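Local coordinates for MutT related protein (Methanosarcina mazei, PDB 3GRN) that probably hydrolyses a nucleoside diphosphate linked to another group, as members of the MutT-related Nudix hydrolase family generally do, at residues 6-11 / 83-88; 74-79 / 123-128; 23-28 / 39-44; 14-19 / 89-94. One frame throughout, in Å; residues are numbered along the deposited sequence. Where two conformers were deposited one is given.

Contact 1. Residues 6-11 / 83-88; sequences PYIISV and KKVIAI
Two parallel strands of the mixed Nudix sheet, 7-11 and 84-88, meet side by side here, with Tyr7 paired to Lys84 and Val11 to Ile88. Backbone bonds alternate across the pair: Lys84 N gives to Pro6 O at 2.8 Å, Ile8 N to Lys84 O at 2.9 Å, and the ladder continues through Ile86 and Ser10 to Ile88. On the face that carries Tyr7, Ile9, Ile86 and Ile88, the Tyr7 ring and the Lys84 chain run alongside each other in the same direction. Lys84 follows the ring as far as CD, then bends at its third torsion (chi3 87°), swinging NZ round to give a 3.2 Å hydrogen bond to Tyr7 OH. Ile86 CD1 meets the same ring at CD1, 3.6 Å away. On the face of Ile8 and Ser10, Ile8 CD1 reaches Lys83 CD at 3.7 Å, while Ser10 OG lies against Val85 CG1. Beyond Val85 and Ala87, strand 72-79 extends the sheet. Replacing Lys84 by an alanine would probably leave Tyr7 OH without its ammonium donor and bare one flank of the ring. The chemistry implies a partly exposed patch on one face where aliphatic lysine carbons pack and the amine serves a phenol oxygen.

Contact 2. Residues 74-79 / 123-128; sequences GQVNFE and PAYFRD
Strand 74-79 and the start of helix 124-137 (residues 124-128) run nearly antiparallel, at 159° with the axes of these short segments 8.5 Å apart, a spacing bridged by side chains without any hydrogen bond between the segments. Phe78 and Tyr125 carry the contact as a face-to-face stack, with centroids 3.9 Å apart and planes only 8° from parallel. Both rings leave their backbones with CG between the N and the carbonyl carbon, which sends each toward the other, and chi2 near 90° in both lets the faces meet. Phe78 CD2 sits 3.5 Å from Tyr125 CD1, and Phe78 CB adds a CH-pi contact over the same tyrosine face. The opposite face of Tyr125 is covered by CB of Pro123, the N-cap residue of the helix, which leaves the phenol ring sandwiched. Val76 wedges in beside the stack: its CG2 lies 3.6 Å from Tyr125 CB, while CG1 approaches Phe126 CE1 at 4.1 Å. Phe126 in turn packs edge-to-face with Tyr12 and rests on strand 38-44. Further along the helix Arg132 adds a hydrogen bond to Gln75 O, but between these segments the attachment rests on dispersion and ring stacking.

Contact 3. Residues 23-28 / 39-44; sequences LLLRRS and DLPGGK
Leu25 and Asp39 form an antiparallel hydrogen-bonded pair in the beta hairpin of strands 22-27 and 38-44, at the heart of the Nudix fold. Both backbone groups of each residue are used. Leu25 N gives a nearly straight bond to Asp39 O, 2.9 Å long, and Asp39 N returns one to Leu25 O at 2.7 Å, bent to 131° at the hydrogen. One pair of residues therefore satisfies four buried polar atoms.

The Asp39 carboxylate is divided between two donors. Its OD2 takes Arg27 NH1 at 3.0 Å in a salt bridge, approached nearly along the C-O axis, while OD1 accepts a weak bond from the following backbone nitrogen, Leu40 N. The guanidinium and carboxylate planes stand 57° apart, and a single nitrogen makes the bridge. Arg27 has other outlets for its remaining N-H groups: NH2 bonds to Thr33 O, and NE weakly to Asn34 O. The connection 28-37, through Thr33 and Asn34, thus helps fix the rotation of the guanidinium. Arg27 CD passes 3.4 Å from Asp39 OD2, and the bend at chi3 (65°) beyond it turns the guanidinium so that NH1 meets the same oxygen. Further along, Gly42 N is satisfied by Glu62 of helix 51-63, and Lys44 NZ forms a salt bridge to Glu120 of the second subunit.

Apolar contacts complete the hairpin as the second strand turns away after Leu40. Pro41 CG touches both Leu23 CD2 and Leu25 CD1, 4.0 Å from each. Where the leucines meet, methyl carbon Leu24 CD2 touches Leu40 CD2 at 3.5 Å.

Contact 4. Residues 14-19 / 89-94; sequences LIRNEK and VFDGGY
A beta bulge in the parallel pairing of strands 7-16 and 84-94 shapes this contact: Leu14 pairs with Asp91, yet Arg16 pairs with Tyr94, one residue further on than regular register would give. Leu14 N bonds to Phe90 O at 2.8 Å and Leu14 O receives Gly92 N, after which Arg16 N turns to Gly93 O. The extra residue falls at two glycines. A CB on Gly92 would come tight against Leu14 O and Ile15 CG1, and Gly93 takes a positive phi (81°).

Over the bulge lies a two-pronged salt bridge. The Arg16 chain is extended from CG to NE and presents its guanidinium end-on to Asp91, NH1 meeting OD1 at 2.7 Å and NH2 meeting OD2 at 2.6 Å; both oxygens lie close to the guanidinium plane. Asp91 OD1 also accepts Gly93 N at 2.9 Å, an Asx turn, and so ties the carboxylate to the bulged backbone within this Nudix sheet. A glycine in place of Asp91 would probably leave the Arg16 guanidinium without its counter-charge and Gly93 N without its side-chain acceptor.

Tyr94 lays one ring face under the arginine, CD standing over it in a CH-pi contact 3.9 Å from the centroid, while Asn17 O approaches the ring edge. On the Leu14 side, Leu14 CG packs on Val89 CG1 at 3.7 Å, and helix 124-137 covers the pair through Phe129, Phe130 and Phe133.

Overall arrangement
All four contacts belong to one Nudix domain and reach one mixed sheet. Contacts 1 and 4 use the same two strands, 7-16 and 84-94, with centres about 22 Å apart on opposite sides of the chain's centre. Contact 3, about 14 to 15 Å from either centre to centre, joins strands 22-27 and 38-44 and falls in sequence between their two halves. Contact 2, about 11 Å centre to centre from contact 1, brings helix 124-137 onto strand 72-79, the neighbour of 84-94. Contact 3 closes before contact 2 opens, whereas contacts 1, 2 and 4 interleave along the chain. Local hairpins and the long-range pairing of 7-16 with 84-94 thus build one sheet, flanked by helices 51-63 and 124-137.

Contact 1. Residues 6-11 / 83-88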
# COMPACT_ATOMS: atom_id res chain seq x y z
N PRO A 6 -0.26 3.16 20.54
CA PRO A 6 -0.64 1.78 20.20
C PRO A 6 0.53 1.00 19.62
O PRO A 6 1.47 1.60 19.06
CB PRO A 6 -1.71 1.96 19.13
CG PRO A 6 -1.34 3.26 18.46
CD PRO A 6 -0.85 4.12 19.59
N TYR A 7 0.47 -0.33 19.77
CA TYR A 7 1.40 -1.24 19.09
C TYR A 7 0.76 -1.74 17.81
O TYR A 7 -0.46 -1.94 17.77
CB TYR A 7 1.76 -2.45 19.95
CG TYR A 7 2.70 -2.17 21.08
CD1 TYR A 7 4.09 -2.31 20.90
CD2 TYR A 7 2.23 -1.80 22.34
CE1 TYR A 7 4.98 -2.06 21.94
CE2 TYR A 7 3.11 -1.55 23.40
CZ TYR A 7 4.48 -1.67 23.19
OH TYR A 7 5.36 -1.42 24.22
N ILE A 8 1.58 -1.97 16.77
CA ILE A 8 1.14 -2.66 15.57
C ILE A 8 2.14 -3.74 15.23
O ILE A 8 3.30 -3.67 15.68
CB ILE A 8 0.93 -1.73 14.34
CG1 ILE A 8 2.27 -1.16 13.88
CG2 ILE A 8 -0.12 -0.61 14.67
CD1 ILE A 8 2.33 -0.80 12.43
N ILE A 9 1.67 -4.77 14.51
CA ILE A 9 2.54 -5.88 14.08
C ILE A 9 2.88 -5.67 12.61
O ILE A 9 2.00 -5.41 11.76
CB ILE A 9 1.85 -7.29 14.28
CG1 ILE A 9 1.31 -7.47 15.70
CG2 ILE A 9 2.81 -8.45 13.87
CD1 ILE A 9 2.37 -7.37 16.80
N SER A 10 4.17 -5.79 12.30
CA SER A 10 4.64 -5.73 10.93
C SER A 10 5.46 -6.96 10.64
O SER A 10 5.87 -7.68 11.56
CB SER A 10 5.47 -4.47 10.67
OG SER A 10 4.64 -3.31 10.72
N VAL A 11 5.65 -7.25 9.35
CA VAL A 11 6.51 -8.35 8.91
C VAL A 11 7.49 -7.89 7.83
O VAL A 11 7.16 -7.08 6.96
CB VAL A 11 5.67 -9.55 8.41
CG1 VAL A 11 4.97 -10.25 9.57
CG2 VAL A 11 4.61 -9.09 7.38
N LYS A 83 2.89 5.30 16.57
CA LYS A 83 2.73 3.89 16.96
C LYS A 83 4.09 3.26 17.29
O LYS A 83 5.13 3.77 16.86
CB LYS A 83 2.05 3.11 15.84
CG LYS A 83 2.88 3.01 14.55
CD LYS A 83 2.00 2.78 13.35
CE LYS A 83 2.73 3.13 12.07
NZ LYS A 83 2.76 4.60 11.89
N LYS A 84 4.05 2.15 18.03
CA LYS A 84 5.22 1.29 18.23
C LYS A 84 5.08 0.07 17.34
O LYS A 84 4.01 -0.54 17.28
CB LYS A 84 5.34 0.85 19.69
CG LYS A 84 5.58 2.06 20.67
CD LYS A 84 5.86 1.63 22.10
CE LYS A 84 7.36 1.36 22.32
NZ LYS A 84 7.69 0.77 23.66
N VAL A 85 6.16 -0.31 16.67
CA VAL A 85 6.13 -1.41 15.75
C VAL A 85 6.82 -2.64 16.36
O VAL A 85 7.91 -2.56 16.92
CB VAL A 85 6.76 -1.00 14.41
CG1 VAL A 85 6.83 -2.19 13.46
CG2 VAL A 85 5.96 0.19 13.78
N ILE A 86 6.14 -3.77 16.30
CA ILE A 86 6.75 -5.05 16.64
C ILE A 86 6.80 -5.78 15.31
O ILE A 86 5.75 -6.07 14.71
CB ILE A 86 5.88 -5.90 17.58
CG1 ILE A 86 5.70 -5.24 18.96
CG2 ILE A 86 6.50 -7.30 17.75
CD1 ILE A 86 4.46 -5.74 19.71
N ALA A 87 8.01 -6.06 14.84
CA ALA A 87 8.15 -6.63 13.50
C ALA A 87 8.85 -7.99 13.53
O ALA A 87 9.85 -8.17 14.23
CB ALA A 87 8.87 -5.70 12.60
N ILE A 88 8.29 -8.93 12.79
CA ILE A 88 8.86 -10.27 12.70
C ILE A 88 9.51 -10.41 11.33
O ILE A 88 8.91 -10.06 10.29
CB ILE A 88 7.80 -11.39 12.99
CG1 ILE A 88 7.22 -11.24 14.40
CG2 ILE A 88 8.44 -12.77 12.89
CD1 ILE A 88 6.01 -10.35 14.50

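Contact 2. Residues 74-79 / 123-128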
# COMPACT_ATOMS: atom_id res chain seq x y z
N GLY A 74 14.16 -13.57 12.98
CA GLY A 74 14.25 -12.79 14.22
C GLY A 74 13.18 -11.71 14.32
O GLY A 74 12.15 -11.77 13.64
N GLN A 75 13.48 -10.71 15.13
CA GLN A 75 12.53 -9.70 15.58
C GLN A 75 13.19 -8.33 15.51
O GLN A 75 14.36 -8.22 15.86
CB GLN A 75 12.18 -10.04 17.05
CG GLN A 75 11.46 -8.99 17.88
CD GLN A 75 12.39 -7.99 18.56
OE1 GLN A 75 12.06 -6.82 18.67
NE2 GLN A 75 13.56 -8.46 19.03
N VAL A 76 12.44 -7.30 15.11
CA VAL A 76 12.91 -5.94 15.30
C VAL A 76 11.73 -5.14 15.87
O VAL A 76 10.59 -5.33 15.45
CB VAL A 76 13.51 -5.31 14.01
CG1 VAL A 76 12.48 -5.13 12.94
CG2 VAL A 76 14.14 -3.98 14.31
N ASN A 77 12.01 -4.31 16.87
CA ASN A 77 11.00 -3.44 17.49
C ASN A 77 11.47 -1.99 17.38
O ASN A 77 12.66 -1.72 17.59
CB ASN A 77 10.80 -3.77 18.98
CG ASN A 77 10.36 -5.20 19.23
OD1 ASN A 77 9.57 -5.77 18.49
ND2 ASN A 77 10.87 -5.78 20.32
N PHE A 78 10.57 -1.07 17.06
CA PHE A 78 10.96 0.34 17.01
C PHE A 78 9.75 1.24 17.21
O PHE A 78 8.61 0.87 16.87
CB PHE A 78 11.69 0.70 15.70
CG PHE A 78 10.94 0.36 14.45
CD1 PHE A 78 10.15 1.30 13.80
CD2 PHE A 78 11.06 -0.93 13.87
CE1 PHE A 78 9.46 0.98 12.62
CE2 PHE A 78 10.39 -1.26 12.71
CZ PHE A 78 9.58 -0.30 12.08
N GLU A 79 10.03 2.42 17.75
CA GLU A 79 8.99 3.40 18.01
C GLU A 79 8.91 4.45 16.89
O GLU A 79 9.92 4.98 16.42
CB GLU A 79 9.23 4.06 19.36
CG GLU A 79 8.16 5.06 19.77
CD GLU A 79 8.33 5.60 21.19
OE1 GLU A 79 9.43 5.46 21.77
OE2 GLU A 79 7.35 6.14 21.73
N PRO A 123 18.17 2.43 8.75
CA PRO A 123 17.81 2.83 10.11
C PRO A 123 18.43 1.97 11.18
O PRO A 123 18.61 0.76 10.97
CB PRO A 123 16.30 2.68 10.13
CG PRO A 123 15.89 2.86 8.73
CD PRO A 123 16.97 2.23 7.92
N ALA A 124 18.71 2.57 12.33
CA ALA A 124 19.50 1.92 13.38
C ALA A 124 18.96 0.57 13.82
O ALA A 124 19.72 -0.37 14.02
CB ALA A 124 19.68 2.85 14.59
N TYR A 125 17.63 0.46 13.90
CA TYR A 125 17.01 -0.80 14.31
C TYR A 125 17.26 -1.95 13.32
O TYR A 125 17.38 -3.10 13.75
CB TYR A 125 15.51 -0.62 14.61
CG TYR A 125 14.72 0.07 13.53
CD1 TYR A 125 14.21 -0.65 12.46
CD2 TYR A 125 14.47 1.44 13.58
CE1 TYR A 125 13.49 -0.02 11.46
CE2 TYR A 125 13.74 2.07 12.61
CZ TYR A 125 13.26 1.33 11.53
OH TYR A 125 12.52 1.93 10.52
N PHE A 126 17.33 -1.63 12.02
CA PHE A 126 17.66 -2.65 11.03
C PHE A 126 19.14 -3.02 11.08
O PHE A 126 19.49 -4.20 11.00
CB PHE A 126 17.28 -2.22 9.62
CG PHE A 126 15.80 -2.36 9.31
CD1 PHE A 126 15.10 -3.49 9.68
CD2 PHE A 126 15.15 -1.37 8.57
CE1 PHE A 126 13.74 -3.63 9.37
CE2 PHE A 126 13.79 -1.50 8.25
CZ PHE A 126 13.09 -2.63 8.66
N ARG A 127 20.01 -2.01 11.24
CA ARG A 127 21.45 -2.21 11.45
C ARG A 127 21.67 -3.20 12.60
O ARG A 127 22.37 -4.19 12.43
CB ARG A 127 22.12 -0.86 11.74
CG ARG A 127 23.63 -0.84 11.59
CD ARG A 127 24.20 0.55 11.91
NE ARG A 127 23.67 1.59 11.03
CZ ARG A 127 22.99 2.66 11.44
NH1 ARG A 127 22.55 3.54 10.55
NH2 ARG A 127 22.77 2.86 12.73
N ASP A 128 21.06 -2.91 13.75
CA ASP A 128 21.10 -3.77 14.93
C ASP A 128 20.61 -5.19 14.60
O ASP A 128 21.23 -6.18 15.00
CB ASP A 128 20.23 -3.15 16.03
CG ASP A 128 20.41 -3.83 17.37
OD1 ASP A 128 21.53 -3.82 17.91
OD2 ASP A 128 19.40 -4.35 17.90

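Contact 3. Residues 23-28 / 39-44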
# COMPACT_ATOMS: atom_id res chain seq x y z
N LEU A 23 18.11 -7.92 -0.38
CA LEU A 23 17.29 -6.93 -1.07
C LEU A 23 16.86 -5.82 -0.12
O LEU A 23 16.13 -6.07 0.86
CB LEU A 23 16.05 -7.60 -1.68
CG LEU A 23 15.09 -6.67 -2.45
CD1 LEU A 23 15.77 -5.85 -3.56
CD2 LEU A 23 13.86 -7.43 -2.99
N LEU A 24 17.30 -4.59 -0.41
CA LEU A 24 16.81 -3.41 0.29
C LEU A 24 16.04 -2.50 -0.67
O LEU A 24 16.32 -2.48 -1.87
CB LEU A 24 17.93 -2.61 0.96
CG LEU A 24 18.92 -3.38 1.83
CD1 LEU A 24 19.86 -2.39 2.49
CD2 LEU A 24 18.21 -4.21 2.86
N LEU A 25 15.08 -1.76 -0.14
CA LEU A 25 14.24 -0.88 -0.94
C LEU A 25 14.26 0.50 -0.30
O LEU A 25 14.21 0.61 0.92
CB LEU A 25 12.80 -1.38 -0.89
CG LEU A 25 12.54 -2.85 -1.21
CD1 LEU A 25 11.03 -3.13 -1.03
CD2 LEU A 25 12.97 -3.14 -2.60
N ARG A 26 14.31 1.55 -1.12
CA ARG A 26 14.24 2.91 -0.58
C ARG A 26 12.84 3.46 -0.68
O ARG A 26 12.27 3.47 -1.76
CB ARG A 26 15.23 3.83 -1.28
CG ARG A 26 15.28 5.20 -0.61
CD ARG A 26 16.53 5.97 -0.95
NE ARG A 26 16.37 6.76 -2.15
CZ ARG A 26 15.80 7.97 -2.22
NH1 ARG A 26 15.73 8.59 -3.38
NH2 ARG A 26 15.29 8.56 -1.14
N ARG A 27 12.30 3.96 0.43
CA ARG A 27 10.92 4.38 0.56
C ARG A 27 10.66 5.69 -0.20
O ARG A 27 11.55 6.53 -0.28
CB ARG A 27 10.55 4.56 2.02
CG ARG A 27 10.63 3.29 2.86
CD ARG A 27 10.40 3.55 4.36
NE ARG A 27 9.06 4.04 4.67
CZ ARG A 27 7.97 3.27 4.80
NH1 ARG A 27 8.05 1.96 4.63
NH2 ARG A 27 6.80 3.82 5.08
N SER A 28 9.44 5.84 -0.73
CA SER A 28 9.07 7.07 -1.45
C SER A 28 8.95 8.26 -0.49
O SER A 28 8.75 8.08 0.72
CB SER A 28 7.78 6.90 -2.22
OG SER A 28 6.67 6.86 -1.35
N ASP A 39 14.81 0.38 3.57
CA ASP A 39 13.90 -0.50 4.31
C ASP A 39 14.05 -1.94 3.78
O ASP A 39 14.64 -2.16 2.71
CB ASP A 39 12.46 0.00 4.10
CG ASP A 39 11.53 -0.33 5.26
OD1 ASP A 39 11.87 -1.20 6.08
OD2 ASP A 39 10.45 0.28 5.36
N LEU A 40 13.51 -2.92 4.49
CA LEU A 40 13.39 -4.27 3.97
C LEU A 40 12.02 -4.36 3.34
O LEU A 40 11.10 -3.60 3.74
CB LEU A 40 13.51 -5.31 5.08
CG LEU A 40 14.85 -5.56 5.77
CD1 LEU A 40 14.68 -6.59 6.86
CD2 LEU A 40 15.86 -6.08 4.75
N PRO A 41 11.83 -5.32 2.41
CA PRO A 41 10.47 -5.61 1.93
C PRO A 41 9.60 -6.07 3.09
O PRO A 41 10.07 -6.82 3.92
CB PRO A 41 10.67 -6.78 0.96
CG PRO A 41 12.08 -6.69 0.56
CD PRO A 41 12.83 -6.16 1.72
N GLY A 42 8.39 -5.55 3.17
CA GLY A 42 7.46 -5.94 4.23
C GLY A 42 6.56 -4.80 4.61
O GLY A 42 6.53 -3.77 3.92
N GLY A 43 5.83 -4.96 5.71
CA GLY A 43 4.94 -3.90 6.16
C GLY A 43 3.95 -4.43 7.16
O GLY A 43 4.13 -5.54 7.67
N LYS A 44 2.87 -3.67 7.36
CA LYS A 44 1.89 -3.98 8.41
C LYS A 44 1.04 -5.21 8.09
O LYS A 44 0.60 -5.42 6.95
CB LYS A 44 0.97 -2.78 8.67
CG LYS A 44 1.67 -1.44 8.85
CD LYS A 44 0.63 -0.34 9.06
CE LYS A 44 1.26 1.03 9.26
NZ LYS A 44 1.30 1.84 8.02

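Contact 4. Residues 14-19 / 89-94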
# COMPACT_ATOMS: atom_id res chain seq x y z
N LEU A 14 13.81 -11.27 4.48
CA LEU A 14 15.21 -11.29 4.07
C LEU A 14 15.28 -12.10 2.77
O LEU A 14 15.12 -13.32 2.78
CB LEU A 14 16.09 -11.99 5.11
CG LEU A 14 16.27 -11.31 6.45
CD1 LEU A 14 17.13 -12.22 7.35
CD2 LEU A 14 16.89 -9.93 6.31
N ILE A 15 15.51 -11.39 1.68
CA ILE A 15 15.51 -12.01 0.36
C ILE A 15 16.89 -11.81 -0.22
O ILE A 15 17.32 -10.68 -0.35
CB ILE A 15 14.47 -11.36 -0.55
CG1 ILE A 15 13.07 -11.59 0.03
CG2 ILE A 15 14.57 -11.90 -1.96
CD1 ILE A 15 11.98 -10.92 -0.73
N ARG A 16 17.54 -12.92 -0.61
CA ARG A 16 18.90 -12.87 -1.15
C ARG A 16 18.96 -13.23 -2.63
O ARG A 16 18.10 -13.95 -3.14
CB ARG A 16 19.84 -13.82 -0.38
CG ARG A 16 19.88 -13.59 1.11
CD ARG A 16 20.53 -14.78 1.77
NE ARG A 16 20.28 -14.84 3.20
CZ ARG A 16 19.18 -15.33 3.76
NH1 ARG A 16 18.19 -15.82 3.01
NH2 ARG A 16 19.06 -15.33 5.08
N ASN A 17 19.99 -12.73 -3.31
CA ASN A 17 20.25 -13.09 -4.70
C ASN A 17 21.24 -14.24 -4.76
O ASN A 17 21.65 -14.77 -3.72
CB ASN A 17 20.73 -11.87 -5.52
CG ASN A 17 22.05 -11.27 -5.03
OD1 ASN A 17 22.75 -11.80 -4.17
ND2 ASN A 17 22.40 -10.12 -5.60
N GLU A 18 21.65 -14.60 -5.98
CA GLU A 18 22.63 -15.68 -6.21
C GLU A 18 23.94 -15.48 -5.44
O GLU A 18 24.61 -16.46 -5.08
CB GLU A 18 22.92 -15.82 -7.70
CG GLU A 18 21.67 -15.84 -8.58
CD GLU A 18 21.35 -14.48 -9.22
OE1 GLU A 18 21.14 -13.49 -8.49
OE2 GLU A 18 21.30 -14.41 -10.47
N LYS A 19 24.30 -14.23 -5.20
CA LYS A 19 25.52 -13.86 -4.49
C LYS A 19 25.34 -13.79 -2.96
O LYS A 19 26.33 -13.59 -2.24
CB LYS A 19 26.04 -12.53 -5.02
CG LYS A 19 26.59 -12.60 -6.44
CD LYS A 19 26.63 -11.23 -7.13
CE LYS A 19 25.25 -10.80 -7.67
NZ LYS A 19 24.55 -11.87 -8.45
N VAL A 89 10.75 -10.89 11.33
CA VAL A 89 11.55 -10.97 10.11
C VAL A 89 11.59 -12.44 9.67
O VAL A 89 11.91 -13.32 10.48
CB VAL A 89 12.98 -10.43 10.28
CG1 VAL A 89 13.70 -10.51 8.97
CG2 VAL A 89 12.97 -8.96 10.77
N PHE A 90 11.23 -12.68 8.41
CA PHE A 90 11.21 -14.01 7.83
C PHE A 90 12.33 -14.18 6.83
O PHE A 90 12.73 -13.22 6.15
CB PHE A 90 9.87 -14.24 7.13
CG PHE A 90 8.74 -14.47 8.09
CD1 PHE A 90 8.41 -15.77 8.49
CD2 PHE A 90 7.99 -13.39 8.58
CE1 PHE A 90 7.36 -15.99 9.37
CE2 PHE A 90 6.95 -13.61 9.48
CZ PHE A 90 6.63 -14.89 9.88
N ASP A 91 12.84 -15.41 6.75
CA ASP A 91 13.86 -15.71 5.78
C ASP A 91 13.17 -16.14 4.48
O ASP A 91 12.39 -17.10 4.45
CB ASP A 91 14.83 -16.77 6.32
CG ASP A 91 16.13 -16.82 5.53
OD1 ASP A 91 16.07 -16.94 4.29
OD2 ASP A 91 17.21 -16.74 6.15
N GLY A 92 13.45 -15.39 3.43
CA GLY A 92 12.81 -15.57 2.14
C GLY A 92 13.70 -16.36 1.19
O GLY A 92 13.32 -16.59 0.04
N GLY A 93 14.89 -16.74 1.65
CA GLY A 93 15.75 -17.64 0.88
C GLY A 93 16.53 -16.91 -0.19
O GLY A 93 16.88 -15.75 -0.03
N TYR A 94 16.81 -17.62 -1.29
CA TYR A 94 17.61 -17.11 -2.40
C TYR A 94 16.76 -17.14 -3.66
O TYR A 94 16.16 -18.18 -3.97
CB TYR A 94 18.86 -17.98 -2.63
CG TYR A 94 19.88 -17.93 -1.52
CD1 TYR A 94 21.05 -17.19 -1.66
CD2 TYR A 94 19.70 -18.65 -0.33
CE1 TYR A 94 22.00 -17.14 -0.65
CE2 TYR A 94 20.64 -18.60 0.69
CZ TYR A 94 21.79 -17.85 0.52
OH TYR A 94 22.74 -17.79 1.51